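Local atomic coordinates of putative xanthine dehydrogenase YAGS fad-binding subunit (Escherichia coli, PDB entry 5G5G), a protein that probably forms the molybdenum-cofactor-binding large subunit of a periplasmic aldehyde oxidase, holding a pterin cytosine dinucleotide and a dioxothiomolybdenum ion. Residues S397-I402 against S584-H589; L608-A613 against I673-T678. All blocks are in the same frame, centred on the assembly; numbering follows the deposited sequence.

Contact 1: residues S397-I402 against S584-H589; sequences SRRQLI and STFAGH
R399 lies across one face of the F586 ring, and the two side chains cross at about a right angle. The arginine starts this path with CG anti to its own nitrogen (chi1 170°) and continues extended to NE, which draws the whole methylene chain over the ring. R399 CB meets the CE2 side of the phenyl group, 3.7 Å from F586 CE2. R399 CG comes next and makes the closest approach, 3.4 Å from F586 CZ; it sits over the face but offset toward the rim, and its line to the ring centroid is only 25° off the normal, so the contact is CH-pi. R399 CD passes CZ and CE1 of the ring. NE and NH1 then skirt CE1, and because the guanidinium plane is inclined by 52° to the ring, the charged end does not stack flat on it. That end is fixed by a salt bridge to D384 and by the carbonyl groups of L325 and L326.

R398 and L401 also touch the ring. R398 O meets its edge near the ring plane, 3.8 Å from F586 CE2, while L401 CB stands obliquely 4.0 Å from F586 CD1. L401 also reaches along the strand, bringing CD1 to 3.5 Å from A587 O. At the start of the strand one water links the segments: its oxygen lies 2.7 Å from S397 OG and 2.8 Å from R398 O, both likely acceptors, and accepts from S584 N. F586 is thus a strand residue buried beneath a loop that leads into helix 401-412, with Q400 at the N-cap position: a loop laid over a sheet strand in the molybdopterin-binding part of the xanthine dehydrogenase family fold.

Contact 2: residues L608-A613 against I673-T678; sequences LAVCAA and IFLDDT
F674 overlaps C611 on one side of the sheet, with its ring lying obliquely to C611 CB, 3.8 Å from F674 CD1. The thiol takes part more distantly: C611 SG is 5.4 Å from the F674 ring centroid and 55° off the normal, an oblique sulfur-aromatic contact. Beneath this pair the backbones form a parallel ladder, V610 bridging I673 and C611 bridging F674. Its evidence is three hydrogen bonds, from I673 N to A609 O, from C611 N to I673 O and from L675 N to C611 O, each 2.9 Å long. The second is the straightest, at 167°.

V610 and I673 point to the opposite face from F674. V610 CG1, anti to the backbone nitrogen (chi1 -177°), extends toward L675, where it stands 4.1 Å from L675 CG. Beyond the ladder the chains remain tied by a water that accepts from A613 N and donates to L675 O, its oxygen 2.7 Å from the latter. A613, just past the strand, belongs to the pterin cytosine dinucleotide pocket. D677 then turns back toward the strand end, D677 CG lying 3.7 Å from A612 CB. Its carboxylate is held from outside the pair, OD1 by Q400 and OD2 by the backbone N of G614.

Strand 669-674 is the outermost strand of this mixed sheet within the chain, and 602-612 separates it from 584-596. F674 packs on A622 and V626 of helix 619-638, whereas A612 and L675 touch C404 of helix 401-412.

In the fold
From the N terminus, the chain first reaches 397-402 at the start of helix 401-412, then runs through 181 residues of mixed helix and strand before 584-589 closes contact 1. Strand 602-612 follows 584-596 directly and opens contact 2, which closes at 673-678 after a span containing helix 619-638. The two loops are therefore in series, neither nested nor crossed. Their centres are about 8 Å apart, because 584-596 and 602-612 are neighbours in one sheet. A probable hydrogen bond from R398 NH1 to T678 O joins 397-402 to 673-678, tying the approach to helix 401-412 to the loop beyond strand 669-674.

Contact 1: residues S397-I402 against S584-H589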
ATOM      1  N   SER C 397     -17.017  23.294 -19.726  1.00 15.65           N
ATOM      2  CA  SER C 397     -15.968  24.164 -20.324  1.00 17.16           C
ATOM      3  C   SER C 397     -15.440  23.520 -21.577  1.00 19.10           C
ATOM      4  O   SER C 397     -15.219  24.175 -22.634  1.00 20.55           O
ATOM      5  CB  SER C 397     -14.841  24.451 -19.323  1.00 16.79           C
ATOM      6  OG  SER C 397     -14.319  23.254 -18.828  1.00 14.78           O
ATOM      7  N   ARG C 398     -15.235  22.238 -21.436  1.00 19.77           N
ATOM      8  CA  ARG C 398     -15.104  21.324 -22.532  1.00 20.91           C
ATOM      9  C   ARG C 398     -15.185  19.887 -22.085  1.00 19.56           C
ATOM     10  O   ARG C 398     -14.796  19.520 -20.970  1.00 18.95           O
ATOM     11  CB  ARG C 398     -13.859  21.516 -23.336  1.00 23.12           C
ATOM     12  CG  ARG C 398     -12.552  21.255 -22.704  1.00 22.79           C
ATOM     13  CD  ARG C 398     -11.447  21.631 -23.713  1.00 24.89           C
ATOM     14  NE  ARG C 398     -11.509  20.773 -24.938  1.00 27.10           N
ATOM     15  CZ  ARG C 398     -10.635  20.782 -25.956  1.00 26.53           C
ATOM     16  NH1 ARG C 398      -9.556  21.554 -25.916  1.00 24.16           N
ATOM     17  NH2 ARG C 398     -10.805  19.950 -26.987  1.00 27.03           N
ATOM     18  N   ARG C 399     -15.679  19.058 -22.978  1.00 17.42           N
ATOM     19  CA  ARG C 399     -15.986  17.703 -22.558  1.00 17.45           C
ATOM     20  C   ARG C 399     -15.786  16.798 -23.743  1.00 17.23           C
ATOM     21  O   ARG C 399     -16.530  16.906 -24.713  1.00 16.91           O
ATOM     22  CB  ARG C 399     -17.432  17.599 -22.040  1.00 16.62           C
ATOM     23  CG  ARG C 399     -17.871  16.160 -21.831  1.00 15.89           C
ATOM     24  CD  ARG C 399     -19.192  16.106 -21.102  1.00 16.25           C
ATOM     25  NE  ARG C 399     -19.793  14.785 -21.250  1.00 15.66           N
ATOM     26  CZ  ARG C 399     -20.578  14.192 -20.356  1.00 15.92           C
ATOM     27  NH1 ARG C 399     -20.822  14.748 -19.185  1.00 15.83           N
ATOM     28  NH2 ARG C 399     -21.107  12.999 -20.660  1.00 16.30           N
ATOM     29  N   GLN C 400     -14.821  15.893 -23.574  1.00 17.65           N
ATOM     30  CA  GLN C 400     -14.406  14.961 -24.597  1.00 19.60           C
ATOM     31  C   GLN C 400     -14.533  13.509 -24.151  1.00 17.73           C
ATOM     32  O   GLN C 400     -13.699  12.672 -24.548  1.00 16.81           O
ATOM     33  CB  GLN C 400     -12.932  15.211 -24.952  1.00 22.47           C
ATOM     34  CG  GLN C 400     -12.708  16.595 -25.432  1.00 27.18           C
ATOM     35  CD  GLN C 400     -11.429  16.696 -26.220  1.00 32.42           C
ATOM     36  OE1 GLN C 400     -11.481  16.705 -27.457  1.00 40.41           O
ATOM     37  NE2 GLN C 400     -10.286  16.779 -25.531  1.00 29.62           N
ATOM     38  N   LEU C 401     -15.570  13.188 -23.356  1.00 16.25           N
ATOM     39  CA  LEU C 401     -15.756  11.827 -22.961  1.00 15.93           C
ATOM     40  C   LEU C 401     -15.939  10.907 -24.167  1.00 15.13           C
ATOM     41  O   LEU C 401     -15.351   9.816 -24.215  1.00 14.62           O
ATOM     42  CB  LEU C 401     -16.946  11.676 -22.022  1.00 16.33           C
ATOM     43  CG  LEU C 401     -17.261  10.236 -21.610  1.00 16.86           C
ATOM     44  CD1 LEU C 401     -16.126   9.621 -20.786  1.00 17.25           C
ATOM     45  CD2 LEU C 401     -18.554  10.205 -20.813  1.00 17.94           C
ATOM     46  N   ILE C 402     -16.786  11.332 -25.116  1.00 14.84           N
ATOM     47  CA  ILE C 402     -17.000  10.559 -26.345  1.00 15.04           C
ATOM     48  C   ILE C 402     -15.682  10.183 -26.986  1.00 15.00           C
ATOM     49  O   ILE C 402     -15.406   8.994 -27.301  1.00 14.32           O
ATOM     50  CB  ILE C 402     -17.886  11.341 -27.320  1.00 15.73           C
ATOM     51  CG1 ILE C 402     -19.330  11.497 -26.775  1.00 15.97           C
ATOM     52  CG2 ILE C 402     -17.891  10.683 -28.680  1.00 15.97           C
ATOM     53  CD1 ILE C 402     -20.286  12.298 -27.661  1.00 17.08           C
ATOM     54  N   SER C 584     -14.717  19.969 -15.722  1.00 13.39           N
ATOM     55  CA  SER C 584     -14.500  18.590 -15.289  1.00 13.05           C
ATOM     56  C   SER C 584     -13.432  17.951 -16.176  1.00 13.07           C
ATOM     57  O   SER C 584     -12.930  18.563 -17.164  1.00 13.93           O
ATOM     58  CB  SER C 584     -15.830  17.776 -15.390  1.00 13.33           C
ATOM     59  OG  SER C 584     -16.909  18.449 -14.711  1.00 13.57           O
ATOM     60  N   THR C 585     -13.092  16.746 -15.768  1.00 11.95           N
ATOM     61  CA  THR C 585     -12.158  15.869 -16.444  1.00 11.87           C
ATOM     62  C   THR C 585     -12.778  14.510 -16.656  1.00 11.54           C
ATOM     63  O   THR C 585     -13.639  14.088 -15.889  1.00 11.95           O
ATOM     64  CB  THR C 585     -10.826  15.769 -15.647  1.00 11.42           C
ATOM     65  OG1 THR C 585     -11.023  15.062 -14.419  1.00 11.09           O
ATOM     66  CG2 THR C 585     -10.268  17.160 -15.403  1.00 11.81           C
ATOM     67  N   PHE C 586     -12.346  13.835 -17.731  1.00 11.69           N
ATOM     68  CA  PHE C 586     -12.996  12.624 -18.228  1.00 11.76           C
ATOM     69  C   PHE C 586     -11.967  11.569 -18.596  1.00 11.57           C
ATOM     70  O   PHE C 586     -10.824  11.887 -18.972  1.00 11.89           O
ATOM     71  CB  PHE C 586     -13.851  12.972 -19.478  1.00 12.41           C
ATOM     72  CG  PHE C 586     -14.884  14.030 -19.203  1.00 12.49           C
ATOM     73  CD1 PHE C 586     -16.114  13.693 -18.715  1.00 13.42           C
ATOM     74  CD2 PHE C 586     -14.582  15.357 -19.395  1.00 13.75           C
ATOM     75  CE1 PHE C 586     -17.067  14.658 -18.413  1.00 14.06           C
ATOM     76  CE2 PHE C 586     -15.506  16.342 -19.085  1.00 13.93           C
ATOM     77  CZ  PHE C 586     -16.768  15.963 -18.606  1.00 13.95           C
ATOM     78  N   ALA C 587     -12.388  10.316 -18.536  1.00 11.29           N
ATOM     79  CA  ALA C 587     -11.574   9.189 -18.984  1.00 11.51           C
ATOM     80  C   ALA C 587     -12.404   8.057 -19.528  1.00 12.18           C
ATOM     81  O   ALA C 587     -13.583   7.914 -19.197  1.00 12.86           O
ATOM     82  CB  ALA C 587     -10.706   8.647 -17.831  1.00 11.93           C
ATOM     83  N   GLY C 588     -11.751   7.213 -20.307  1.00 12.44           N
ATOM     84  CA  GLY C 588     -12.293   5.941 -20.719  1.00 12.80           C
ATOM     85  C   GLY C 588     -11.281   4.867 -20.342  1.00 12.88           C
ATOM     86  O   GLY C 588     -10.099   4.958 -20.698  1.00 13.26           O
ATOM     87  N   HIS C 589     -11.732   3.903 -19.550  1.00 12.52           N
ATOM     88  CA  HIS C 589     -10.930   2.805 -19.060  1.00 12.30           C
ATOM     89  C   HIS C 589     -11.337   1.506 -19.681  1.00 12.33           C
ATOM     90  O   HIS C 589     -12.536   1.155 -19.638  1.00 11.94           O
ATOM     91  CB  HIS C 589     -11.108   2.668 -17.557  1.00 12.57           C
ATOM     92  CG  HIS C 589     -10.493   3.778 -16.781  1.00 12.89           C
ATOM     93  ND1 HIS C 589      -9.128   3.953 -16.694  1.00 13.88           N
ATOM     94  CD2 HIS C 589     -11.050   4.809 -16.118  1.00 13.23           C
ATOM     95  CE1 HIS C 589      -8.875   5.019 -15.965  1.00 13.65           C
ATOM     96  NE2 HIS C 589     -10.023   5.563 -15.612  1.00 13.22           N
TER
HETATM   97  O   HOH W   1     -14.919  20.667 -18.463  1.00 18.93           O

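Contact 2: residues L608-A613 against I673-T678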
ATOM      1  N   LEU C 608      -5.910  -0.050 -20.427  1.00 13.64           N
ATOM      2  CA  LEU C 608      -5.753   1.192 -21.170  1.00 13.56           C
ATOM      3  C   LEU C 608      -6.587   2.267 -20.489  1.00 13.20           C
ATOM      4  O   LEU C 608      -7.747   2.037 -20.168  1.00 12.69           O
ATOM      5  CB  LEU C 608      -6.173   1.060 -22.623  1.00 14.29           C
ATOM      6  CG  LEU C 608      -6.224   2.354 -23.450  1.00 15.37           C
ATOM      7  CD1 LEU C 608      -4.845   2.966 -23.617  1.00 15.79           C
ATOM      8  CD2 LEU C 608      -6.861   2.094 -24.810  1.00 15.27           C
ATOM      9  N   ALA C 609      -6.008   3.427 -20.252  1.00 12.70           N
ATOM     10  CA  ALA C 609      -6.757   4.631 -19.848  1.00 12.89           C
ATOM     11  C   ALA C 609      -6.571   5.725 -20.912  1.00 13.47           C
ATOM     12  O   ALA C 609      -5.435   6.069 -21.258  1.00 12.45           O
ATOM     13  CB  ALA C 609      -6.270   5.149 -18.521  1.00 13.49           C
ATOM     14  N   VAL C 610      -7.673   6.287 -21.383  1.00 12.98           N
ATOM     15  CA  VAL C 610      -7.624   7.451 -22.213  1.00 13.77           C
ATOM     16  C   VAL C 610      -8.237   8.629 -21.428  1.00 13.96           C
ATOM     17  O   VAL C 610      -9.410   8.591 -21.044  1.00 13.66           O
ATOM     18  CB  VAL C 610      -8.338   7.240 -23.567  1.00 14.10           C
ATOM     19  CG1 VAL C 610      -8.187   8.472 -24.444  1.00 14.94           C
ATOM     20  CG2 VAL C 610      -7.817   5.984 -24.318  1.00 14.71           C
ATOM     21  N   CYS C 611      -7.424   9.672 -21.180  1.00 13.78           N
ATOM     22  CA  CYS C 611      -7.786  10.782 -20.312  1.00 13.65           C
ATOM     23  C   CYS C 611      -7.829  12.120 -21.026  1.00 14.06           C
ATOM     24  O   CYS C 611      -6.960  12.419 -21.902  1.00 14.32           O
ATOM     25  CB  CYS C 611      -6.737  10.867 -19.208  1.00 14.41           C
ATOM     26  SG  CYS C 611      -6.685   9.409 -18.205  1.00 16.05           S
ATOM     27  N   ALA C 612      -8.794  12.939 -20.603  1.00 13.48           N
ATOM     28  CA  ALA C 612      -8.922  14.340 -21.001  1.00 14.17           C
ATOM     29  C   ALA C 612      -8.901  15.195 -19.732  1.00 14.08           C
ATOM     30  O   ALA C 612      -9.885  15.240 -18.967  1.00 13.69           O
ATOM     31  CB  ALA C 612     -10.205  14.541 -21.772  1.00 15.04           C
ATOM     32  N   ALA C 613      -7.736  15.813 -19.481  1.00 14.03           N
ATOM     33  CA  ALA C 613      -7.468  16.522 -18.227  1.00 13.59           C
ATOM     34  C   ALA C 613      -6.807  17.881 -18.502  1.00 13.60           C
ATOM     35  O   ALA C 613      -5.862  18.326 -17.838  1.00 13.43           O
ATOM     36  CB  ALA C 613      -6.592  15.640 -17.356  1.00 13.90           C
ATOM     37  N   ILE C 673      -3.228   7.232 -22.747  1.00 13.66           N
ATOM     38  CA  ILE C 673      -3.229   8.226 -23.852  1.00 14.41           C
ATOM     39  C   ILE C 673      -3.871   9.471 -23.269  1.00 13.70           C
ATOM     40  O   ILE C 673      -4.959   9.368 -22.689  1.00 13.45           O
ATOM     41  CB  ILE C 673      -4.047   7.748 -25.047  1.00 15.35           C
ATOM     42  CG1 ILE C 673      -3.362   6.528 -25.714  1.00 16.15           C
ATOM     43  CG2 ILE C 673      -4.244   8.868 -26.083  1.00 16.10           C
ATOM     44  CD1 ILE C 673      -4.189   5.861 -26.771  1.00 17.27           C
ATOM     45  N   PHE C 674      -3.223  10.613 -23.456  1.00 13.34           N
ATOM     46  CA  PHE C 674      -3.808  11.893 -23.093  1.00 13.51           C
ATOM     47  C   PHE C 674      -4.297  12.589 -24.323  1.00 14.35           C
ATOM     48  O   PHE C 674      -3.515  12.856 -25.221  1.00 14.22           O
ATOM     49  CB  PHE C 674      -2.817  12.782 -22.369  1.00 13.38           C
ATOM     50  CG  PHE C 674      -2.396  12.222 -21.034  1.00 13.18           C
ATOM     51  CD1 PHE C 674      -3.299  12.226 -19.971  1.00 13.62           C
ATOM     52  CD2 PHE C 674      -1.129  11.756 -20.858  1.00 13.90           C
ATOM     53  CE1 PHE C 674      -2.935  11.718 -18.713  1.00 13.62           C
ATOM     54  CE2 PHE C 674      -0.761  11.239 -19.616  1.00 13.79           C
ATOM     55  CZ  PHE C 674      -1.672  11.205 -18.571  1.00 13.69           C
ATOM     56  N   LEU C 675      -5.585  12.880 -24.381  1.00 15.24           N
ATOM     57  CA  LEU C 675      -6.086  13.763 -25.416  1.00 17.81           C
ATOM     58  C   LEU C 675      -5.614  15.179 -25.141  1.00 19.44           C
ATOM     59  O   LEU C 675      -5.437  15.579 -23.973  1.00 18.87           O
ATOM     60  CB  LEU C 675      -7.634  13.736 -25.426  1.00 19.89           C
ATOM     61  CG  LEU C 675      -8.245  12.368 -25.750  1.00 22.27           C
ATOM     62  CD1 LEU C 675      -9.764  12.469 -25.942  1.00 24.20           C
ATOM     63  CD2 LEU C 675      -7.661  11.739 -26.978  1.00 23.29           C
ATOM     64  N   ASP C 676      -5.358  15.945 -26.189  1.00 19.58           N
ATOM     65  CA  ASP C 676      -5.088  17.398 -26.081  0.50 20.75           C
ATOM     66  C   ASP C 676      -6.446  17.956 -25.612  1.00 21.49           C
ATOM     67  O   ASP C 676      -7.405  17.908 -26.369  1.00 25.97           O
ATOM     68  CB  ASP C 676      -4.762  18.097 -27.460  0.50 20.19           C
ATOM     69  CG  ASP C 676      -3.242  18.084 -27.908  0.50 20.26           C
ATOM     70  OD1 ASP C 676      -2.400  17.540 -27.163  0.50 20.48           O
ATOM     71  OD2 ASP C 676      -2.898  18.617 -29.052  0.50 17.74           O
ATOM     72  N   ASP C 677      -6.544  18.456 -24.415  1.00 21.82           N
ATOM     73  CA  ASP C 677      -7.793  18.905 -23.909  1.00 20.56           C
ATOM     74  C   ASP C 677      -7.634  20.324 -23.364  1.00 18.55           C
ATOM     75  O   ASP C 677      -8.343  20.731 -22.477  1.00 17.96           O
ATOM     76  CB  ASP C 677      -8.188  17.903 -22.854  1.00 20.64           C
ATOM     77  CG  ASP C 677      -9.546  18.110 -22.312  1.00 20.80           C
ATOM     78  OD1 ASP C 677     -10.508  18.202 -23.146  1.00 23.65           O
ATOM     79  OD2 ASP C 677      -9.678  18.133 -21.037  1.00 21.35           O
ATOM     80  N   THR C 678      -6.731  21.079 -23.972  1.00 19.52           N
ATOM     81  CA  THR C 678      -6.357  22.446 -23.547  1.00 19.47           C
ATOM     82  C   THR C 678      -7.607  23.262 -23.237  1.00 18.62           C
ATOM     83  O   THR C 678      -8.506  23.396 -24.114  1.00 17.35           O
ATOM     84  CB  THR C 678      -5.580  23.141 -24.698  1.00 22.14           C
ATOM     85  OG1 THR C 678      -4.421  22.349 -24.969  1.00 27.94           O
ATOM     86  CG2 THR C 678      -5.145  24.513 -24.348  1.00 21.85           C
TER
HETATM   87  O   HOH W   2      -5.578  15.749 -21.282  1.00 15.15           O